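Local coordinates for kallistatin (PDB 6F4V), which inhibits tissue kallikrein, a serine protease, by forming a stable one-to-one complex and being cleaved at its reactive site, at residues L272-Q285 against S314-E326. Numbering follows the deposited sequence. Where two conformers were deposited one is given.
Sequences LPKFSISGSYVLDQ and SKSFHKATLDVDE
Leu322 O accepts two hydrogen bonds from the facing strand. Ile277 N approaches it in the carbonyl plane at 3.0 Å. Ser276 OG, in one of its two conformers, comes to Leu322 O at 2.9 Å from above that plane, 36° out of it. The two strands are antiparallel neighbours in the large central serpin sheet. Strand 328-340 lies on the other side of 314-326, consistent with a reactive-centre loop inserted in the sheet. Regular backbone bonds run from Phe275–Val324 to Tyr281–His318. Leu322 N meets Ile277 O nearly along the C=O axis. On the face carrying these residues, Phe275 lays its CE1 3.6 Å from Val324 CB and its CE2 3.7 Å from Leu322 CD2. Its ring thus spans two residues of 314-326. Further along, Tyr281 and His318 lie side by side, with Tyr281 CD2 at the edge of the imidazole. His318 ND1 hydrogen-bonds with Thr335 OG1, and NE2 with Ser32 N.

At one end, Lys315 NZ forms a salt bridge with Asp284 OD2, 2.8 Å away on the syn side. Asp284 OD1 accepts a hydrogen bond from Ser316 N at 2.9 Å on the anti side, nearly straight at 170°. With CG between its own N and carbonyl carbon (chi1 55°), the Asp284 carboxylate reaches back from the helix start to the neighbouring strand. With an asparagine here the negative charge is gone, and Lys315 would probably be left without its mate and freer to turn. At the other end, Glu326 OE2 hydrogen-bonds with Thr182 OG1. One water also links Glu326 OE2, at 2.6 Å, to Lys274 NZ, at 3.2 Å.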
ATOM      1  N   LEU A 272     -15.182  14.474   9.559  1.00 27.55           N
ATOM      2  CA  LEU A 272     -14.290  13.384   9.188  1.00 27.63           C
ATOM      3  C   LEU A 272     -13.736  12.801  10.459  1.00 28.07           C
ATOM      4  O   LEU A 272     -13.271  13.561  11.307  1.00 28.69           O
ATOM      5  CB  LEU A 272     -13.179  13.888   8.287  1.00 27.96           C
ATOM      6  CG  LEU A 272     -12.157  12.864   7.740  1.00 28.66           C
ATOM      7  CD1 LEU A 272     -12.808  11.917   6.736  1.00 28.64           C
ATOM      8  CD2 LEU A 272     -10.974  13.594   7.102  1.00 28.60           C
ATOM      9  N   PRO A 273     -13.801  11.471  10.631  1.00 28.00           N
ATOM     10  CA  PRO A 273     -13.315  10.980  11.903  1.00 28.39           C
ATOM     11  C   PRO A 273     -11.818  11.078  12.047  1.00 28.27           C
ATOM     12  O   PRO A 273     -11.074  11.009  11.052  1.00 25.96           O
ATOM     13  CB  PRO A 273     -13.760   9.509  11.946  1.00 29.43           C
ATOM     14  CG  PRO A 273     -14.627   9.299  10.754  1.00 29.83           C
ATOM     15  CD  PRO A 273     -14.366  10.398   9.797  1.00 28.81           C
ATOM     16  N   LYS A 274     -11.408  11.247  13.292  1.00 28.41           N
ATOM     17  CA  LYS A 274     -10.044  11.020  13.721  1.00 29.60           C
ATOM     18  C   LYS A 274      -9.999   9.540  14.065  1.00 30.07           C
ATOM     19  O   LYS A 274     -10.818   9.069  14.859  1.00 31.28           O
ATOM     20  CB  LYS A 274      -9.732  11.856  14.964  1.00 30.93           C
ATOM     21  CG  LYS A 274      -8.354  11.609  15.555  1.00 32.59           C
ATOM     22  CD  LYS A 274      -8.129  12.496  16.772  1.00 34.49           C
ATOM     23  CE  LYS A 274      -6.800  12.177  17.439  1.00 36.89           C
ATOM     24  NZ  LYS A 274      -6.592  13.051  18.624  0.69 37.68           N
ATOM     25  N   PHE A 275      -9.058   8.804  13.490  1.00 29.02           N
ATOM     26  CA  PHE A 275      -9.083   7.343  13.607  1.00 28.88           C
ATOM     27  C   PHE A 275      -7.800   6.695  13.158  1.00 28.46           C
ATOM     28  O   PHE A 275      -6.964   7.298  12.455  1.00 26.17           O
ATOM     29  CB  PHE A 275     -10.238   6.741  12.746  1.00 28.68           C
ATOM     30  CG  PHE A 275      -9.982   6.792  11.274  1.00 27.93           C
ATOM     31  CD1 PHE A 275     -10.228   7.942  10.563  1.00 28.11           C
ATOM     32  CD2 PHE A 275      -9.438   5.701  10.594  1.00 28.14           C
ATOM     33  CE1 PHE A 275      -9.969   8.033   9.203  1.00 28.46           C
ATOM     34  CE2 PHE A 275      -9.176   5.783   9.231  1.00 28.08           C
ATOM     35  CZ  PHE A 275      -9.413   6.962   8.533  1.00 27.61           C
ATOM     36  N   SER A 276      -7.722   5.428  13.536  1.00 29.55           N
ATOM     37  CA  SER A 276      -6.659   4.545  13.110  0.50 29.51           C
ATOM     38  C   SER A 276      -7.237   3.218  12.696  1.00 29.69           C
ATOM     39  O   SER A 276      -8.141   2.706  13.364  1.00 29.95           O
ATOM     40  CB  SER A 276      -5.624   4.306  14.214  0.50 30.51           C
ATOM     41  OG  SER A 276      -4.456   3.767  13.615  0.50 30.53           O
ATOM     42  N   ILE A 277      -6.728   2.688  11.569  1.00 27.82           N
ATOM     43  CA  ILE A 277      -6.999   1.308  11.146  1.00 27.34           C
ATOM     44  C   ILE A 277      -5.701   0.655  10.682  1.00 26.36           C
ATOM     45  O   ILE A 277      -4.669   1.330  10.414  1.00 26.01           O
ATOM     46  CB  ILE A 277      -8.056   1.177  10.010  1.00 27.97           C
ATOM     47  CG1 ILE A 277      -7.638   1.906   8.725  1.00 28.45           C
ATOM     48  CG2 ILE A 277      -9.424   1.644  10.475  1.00 29.20           C
ATOM     49  CD1 ILE A 277      -8.453   1.500   7.502  1.00 28.70           C
ATOM     50  N   SER A 278      -5.751  -0.657  10.557  1.00 26.35           N
ATOM     51  CA  SER A 278      -4.615  -1.389  10.080  1.00 27.51           C
ATOM     52  C   SER A 278      -5.068  -2.589   9.286  1.00 27.46           C
ATOM     53  O   SER A 278      -6.247  -2.981   9.366  1.00 27.56           O
ATOM     54  CB  SER A 278      -3.744  -1.782  11.265  1.00 29.39           C
ATOM     55  OG  SER A 278      -4.438  -2.651  12.103  1.00 33.46           O
ATOM     56  N   GLY A 279      -4.120  -3.152   8.540  1.00 26.06           N
ATOM     57  CA  GLY A 279      -4.309  -4.381   7.796  1.00 25.17           C
ATOM     58  C   GLY A 279      -3.151  -5.318   7.967  1.00 25.15           C
ATOM     59  O   GLY A 279      -2.026  -4.887   8.146  1.00 24.99           O
ATOM     60  N   SER A 280      -3.419  -6.621   7.845  1.00 25.63           N
ATOM     61  CA  SER A 280      -2.407  -7.637   8.040  1.00 26.62           C
ATOM     62  C   SER A 280      -2.753  -8.801   7.137  1.00 26.62           C
ATOM     63  O   SER A 280      -3.829  -9.362   7.272  1.00 25.88           O
ATOM     64  CB  SER A 280      -2.346  -8.103   9.500  1.00 29.10           C
ATOM     65  OG  SER A 280      -1.279  -9.033   9.636  1.00 31.04           O
ATOM     66  N   TYR A 281      -1.869  -9.109   6.197  1.00 25.28           N
ATOM     67  CA  TYR A 281      -2.146 -10.055   5.116  1.00 25.77           C
ATOM     68  C   TYR A 281      -1.047 -11.089   4.998  1.00 25.84           C
ATOM     69  O   TYR A 281       0.149 -10.794   5.149  1.00 24.71           O
ATOM     70  CB  TYR A 281      -2.367  -9.315   3.767  1.00 25.18           C
ATOM     71  CG  TYR A 281      -3.415  -8.230   3.937  1.00 24.66           C
ATOM     72  CD1 TYR A 281      -4.765  -8.537   3.985  1.00 24.82           C
ATOM     73  CD2 TYR A 281      -3.038  -6.903   4.159  1.00 24.17           C
ATOM     74  CE1 TYR A 281      -5.723  -7.561   4.212  1.00 24.25           C
ATOM     75  CE2 TYR A 281      -3.980  -5.919   4.390  1.00 23.64           C
ATOM     76  CZ  TYR A 281      -5.329  -6.250   4.423  1.00 24.46           C
ATOM     77  OH  TYR A 281      -6.316  -5.328   4.667  1.00 23.63           O
ATOM     78  N   VAL A 282      -1.471 -12.308   4.677  1.00 25.86           N
ATOM     79  CA  VAL A 282      -0.575 -13.409   4.372  1.00 25.64           C
ATOM     80  C   VAL A 282      -0.541 -13.558   2.852  1.00 25.53           C
ATOM     81  O   VAL A 282      -1.397 -14.222   2.231  1.00 25.70           O
ATOM     82  CB  VAL A 282      -1.023 -14.710   5.079  1.00 26.80           C
ATOM     83  CG1 VAL A 282       0.008 -15.803   4.866  1.00 28.06           C
ATOM     84  CG2 VAL A 282      -1.197 -14.462   6.569  1.00 27.50           C
ATOM     85  N   LEU A 283       0.435 -12.895   2.235  1.00 24.79           N
ATOM     86  CA  LEU A 283       0.483 -12.814   0.785  1.00 24.58           C
ATOM     87  C   LEU A 283       0.688 -14.166   0.105  1.00 24.91           C
ATOM     88  O   LEU A 283       0.158 -14.382  -0.986  1.00 24.05           O
ATOM     89  CB  LEU A 283       1.574 -11.857   0.354  1.00 24.18           C
ATOM     90  CG  LEU A 283       1.420 -10.399   0.793  1.00 23.77           C
ATOM     91  CD1 LEU A 283       2.521  -9.546   0.193  1.00 23.23           C
ATOM     92  CD2 LEU A 283       0.057  -9.803   0.463  1.00 23.68           C
ATOM     93  N   ASP A 284       1.416 -15.071   0.754  1.00 26.42           N
ATOM     94  CA  ASP A 284       1.597 -16.425   0.192  1.00 28.35           C
ATOM     95  C   ASP A 284       0.280 -17.182   0.077  1.00 29.73           C
ATOM     96  O   ASP A 284       0.177 -18.058  -0.782  1.00 31.44           O
ATOM     97  CB  ASP A 284       2.641 -17.259   0.954  1.00 29.66           C
ATOM     98  CG  ASP A 284       2.341 -17.361   2.397  1.00 30.48           C
ATOM     99  OD1 ASP A 284       2.747 -16.436   3.130  1.00 30.34           O
ATOM    100  OD2 ASP A 284       1.640 -18.332   2.783  1.00 31.82           O
ATOM    101  N   GLN A 285      -0.714 -16.814   0.893  1.00 30.00           N
ATOM    102  CA  GLN A 285      -2.066 -17.376   0.815  1.00 32.22           C
ATOM    103  C   GLN A 285      -2.993 -16.629  -0.142  1.00 31.63           C
ATOM    104  O   GLN A 285      -3.897 -17.244  -0.711  1.00 35.30           O
ATOM    105  CB  GLN A 285      -2.688 -17.511   2.223  1.00 33.41           C
ATOM    106  CG  GLN A 285      -1.970 -18.560   3.073  1.00 35.89           C
ATOM    107  CD  GLN A 285      -2.400 -18.560   4.544  1.00 38.22           C
ATOM    108  OE1 GLN A 285      -3.224 -17.755   4.954  1.00 41.22           O
ATOM    109  NE2 GLN A 285      -1.817 -19.467   5.347  1.00 39.45           N
ATOM    110  N   SER A 314       8.779 -19.271   0.623  1.00 31.07           N
ATOM    111  CA  SER A 314       8.259 -19.596   1.928  1.00 32.16           C
ATOM    112  C   SER A 314       7.169 -18.538   2.247  1.00 32.16           C
ATOM    113  O   SER A 314       6.334 -18.257   1.390  1.00 35.14           O
ATOM    114  CB  SER A 314       9.378 -19.687   2.970  1.00 32.86           C
ATOM    115  OG  SER A 314       8.888 -20.339   4.150  1.00 34.31           O
ATOM    116  N   LYS A 315       7.138 -17.977   3.447  1.00 30.40           N
ATOM    117  CA  LYS A 315       6.056 -17.090   3.845  1.00 29.23           C
ATOM    118  C   LYS A 315       6.296 -15.677   3.306  1.00 27.63           C
ATOM    119  O   LYS A 315       7.443 -15.245   3.164  1.00 27.24           O
ATOM    120  CB  LYS A 315       5.942 -17.023   5.377  1.00 30.25           C
ATOM    121  CG  LYS A 315       5.550 -18.329   6.090  1.00 31.56           C
ATOM    122  CD  LYS A 315       4.245 -18.957   5.611  1.00 31.94           C
ATOM    123  CE  LYS A 315       3.031 -18.190   6.125  1.00 32.78           C
ATOM    124  NZ  LYS A 315       1.758 -18.726   5.578  1.00 32.80           N
ATOM    125  N   SER A 316       5.204 -14.960   3.073  1.00 25.57           N
ATOM    126  CA  SER A 316       5.237 -13.540   2.663  1.00 25.10           C
ATOM    127  C   SER A 316       4.129 -12.773   3.364  1.00 24.95           C
ATOM    128  O   SER A 316       2.939 -13.142   3.260  1.00 25.97           O
ATOM    129  CB  SER A 316       5.087 -13.389   1.130  1.00 25.02           C
ATOM    130  OG  SER A 316       5.089 -12.014   0.713  1.00 23.77           O
ATOM    131  N   PHE A 317       4.514 -11.729   4.113  1.00 24.98           N
ATOM    132  CA  PHE A 317       3.561 -10.952   4.907  1.00 25.22           C
ATOM    133  C   PHE A 317       3.486  -9.526   4.432  1.00 24.61           C
ATOM    134  O   PHE A 317       4.446  -8.998   3.857  1.00 24.57           O
ATOM    135  CB  PHE A 317       3.947 -10.989   6.389  1.00 26.39           C
ATOM    136  CG  PHE A 317       4.000 -12.377   6.944  1.00 27.35           C
ATOM    137  CD1 PHE A 317       2.811 -13.080   7.218  1.00 28.91           C
ATOM    138  CD2 PHE A 317       5.216 -13.009   7.147  1.00 28.27           C
ATOM    139  CE1 PHE A 317       2.848 -14.377   7.732  1.00 29.69           C
ATOM    140  CE2 PHE A 317       5.253 -14.319   7.644  1.00 29.63           C
ATOM    141  CZ  PHE A 317       4.080 -14.990   7.931  1.00 29.38           C
ATOM    142  N   HIS A 318       2.339  -8.910   4.650  1.00 22.77           N
ATOM    143  CA  HIS A 318       2.178  -7.479   4.441  1.00 22.79           C
ATOM    144  C   HIS A 318       1.373  -6.898   5.605  1.00 22.81           C
ATOM    145  O   HIS A 318       0.334  -7.440   5.957  1.00 23.81           O
ATOM    146  CB  HIS A 318       1.438  -7.181   3.130  1.00 22.62           C
ATOM    147  CG  HIS A 318       1.333  -5.714   2.843  1.00 21.49           C
ATOM    148  ND1 HIS A 318       2.387  -4.991   2.336  1.00 21.39           N
ATOM    149  CD2 HIS A 318       0.316  -4.840   3.012  1.00 21.82           C
ATOM    150  CE1 HIS A 318       2.018  -3.724   2.213  1.00 21.70           C
ATOM    151  NE2 HIS A 318       0.766  -3.605   2.628  1.00 21.47           N
ATOM    152  N   LYS A 319       1.878  -5.846   6.240  1.00 23.72           N
ATOM    153  CA  LYS A 319       1.137  -5.120   7.247  1.00 24.32           C
ATOM    154  C   LYS A 319       1.165  -3.653   6.949  1.00 23.88           C
ATOM    155  O   LYS A 319       2.141  -3.136   6.386  1.00 22.87           O
ATOM    156  CB  LYS A 319       1.718  -5.345   8.637  1.00 27.34           C
ATOM    157  CG  LYS A 319       1.695  -6.802   9.073  1.00 29.77           C
ATOM    158  CD  LYS A 319       2.330  -6.981  10.452  1.00 33.24           C
ATOM    159  CE  LYS A 319       1.309  -6.938  11.569  1.00 36.72           C
ATOM    160  NZ  LYS A 319       1.888  -7.422  12.867  1.00 39.06           N
ATOM    161  N   ALA A 320       0.099  -2.986   7.336  1.00 22.98           N
ATOM    162  CA  ALA A 320      -0.034  -1.569   7.080  1.00 22.83           C
ATOM    163  C   ALA A 320      -0.890  -0.882   8.143  1.00 23.47           C
ATOM    164  O   ALA A 320      -1.804  -1.505   8.703  1.00 24.35           O
ATOM    165  CB  ALA A 320      -0.620  -1.331   5.714  1.00 21.76           C
ATOM    166  N   THR A 321      -0.632   0.408   8.356  1.00 23.32           N
ATOM    167  CA  THR A 321      -1.399   1.207   9.336  1.00 24.57           C
ATOM    168  C   THR A 321      -1.711   2.584   8.798  1.00 23.56           C
ATOM    169  O   THR A 321      -0.893   3.180   8.098  1.00 24.11           O
ATOM    170  CB  THR A 321      -0.629   1.420  10.697  1.00 27.17           C
ATOM    171  OG1 THR A 321       0.586   2.154  10.440  1.00 29.80           O
ATOM    172  CG2 THR A 321      -0.244   0.139  11.302  1.00 28.28           C
ATOM    173  N   LEU A 322      -2.875   3.093   9.162  1.00 23.77           N
ATOM    174  CA  LEU A 322      -3.365   4.432   8.795  1.00 24.29           C
ATOM    175  C   LEU A 322      -3.770   5.171  10.060  1.00 24.76           C
ATOM    176  O   LEU A 322      -4.526   4.612  10.866  1.00 24.14           O
ATOM    177  CB  LEU A 322      -4.626   4.309   7.925  1.00 24.57           C
ATOM    178  CG  LEU A 322      -5.299   5.619   7.450  1.00 23.84           C
ATOM    179  CD1 LEU A 322      -4.319   6.465   6.664  1.00 23.48           C
ATOM    180  CD2 LEU A 322      -6.536   5.330   6.622  1.00 24.10           C
ATOM    181  N   ASP A 323      -3.307   6.414  10.177  1.00 25.48           N
ATOM    182  CA  ASP A 323      -3.625   7.307  11.299  0.54 25.76           C
ATOM    183  C   ASP A 323      -3.994   8.675  10.731  1.00 25.28           C
ATOM    184  O   ASP A 323      -3.147   9.361  10.138  1.00 24.71           O
ATOM    185  CB  ASP A 323      -2.411   7.416  12.252  0.54 26.88           C
ATOM    186  CG  ASP A 323      -2.729   8.147  13.542  0.54 28.42           C
ATOM    187  OD1 ASP A 323      -3.701   8.916  13.593  0.54 29.54           O
ATOM    188  OD2 ASP A 323      -1.981   7.984  14.522  0.54 30.61           O
ATOM    189  N   VAL A 324      -5.247   9.065  10.928  1.00 24.02           N
ATOM    190  CA  VAL A 324      -5.789  10.314  10.447  1.00 24.53           C
ATOM    191  C   VAL A 324      -6.155  11.171  11.653  1.00 25.30           C
ATOM    192  O   VAL A 324      -6.892  10.736  12.554  1.00 25.92           O
ATOM    193  CB  VAL A 324      -7.025  10.053   9.544  1.00 24.59           C
ATOM    194  CG1 VAL A 324      -7.825  11.322   9.292  1.00 24.84           C
ATOM    195  CG2 VAL A 324      -6.563   9.394   8.220  1.00 24.12           C
ATOM    196  N   ASP A 325      -5.643  12.393  11.667  1.00 25.76           N
ATOM    197  CA  ASP A 325      -6.023  13.348  12.710  1.00 26.72           C
ATOM    198  C   ASP A 325      -6.136  14.765  12.130  1.00 26.90           C
ATOM    199  O   ASP A 325      -6.187  14.959  10.915  1.00 24.74           O
ATOM    200  CB  ASP A 325      -5.036  13.273  13.878  1.00 27.64           C
ATOM    201  CG  ASP A 325      -3.652  13.780  13.515  1.00 28.84           C
ATOM    202  OD1 ASP A 325      -3.437  14.459  12.472  1.00 27.52           O
ATOM    203  OD2 ASP A 325      -2.729  13.477  14.283  1.00 31.15           O
ATOM    204  N   GLU A 326      -6.204  15.759  13.020  1.00 26.82           N
ATOM    205  CA  GLU A 326      -6.529  17.103  12.622  1.00 26.69           C
ATOM    206  C   GLU A 326      -5.430  17.762  11.825  1.00 25.36           C
ATOM    207  O   GLU A 326      -5.714  18.652  11.058  1.00 26.13           O
ATOM    208  CB  GLU A 326      -6.833  17.981  13.866  1.00 27.92           C
ATOM    209  CG  GLU A 326      -8.086  17.561  14.606  1.00 28.54           C
ATOM    210  CD  GLU A 326      -7.852  16.561  15.708  1.00 29.62           C
ATOM    211  OE1 GLU A 326      -6.794  15.919  15.740  1.00 30.01           O
ATOM    212  OE2 GLU A 326      -8.744  16.429  16.567  1.00 32.75           O
TER
HETATM  213  O   HOH W   1      -8.629  15.491  19.026  1.00 43.16           O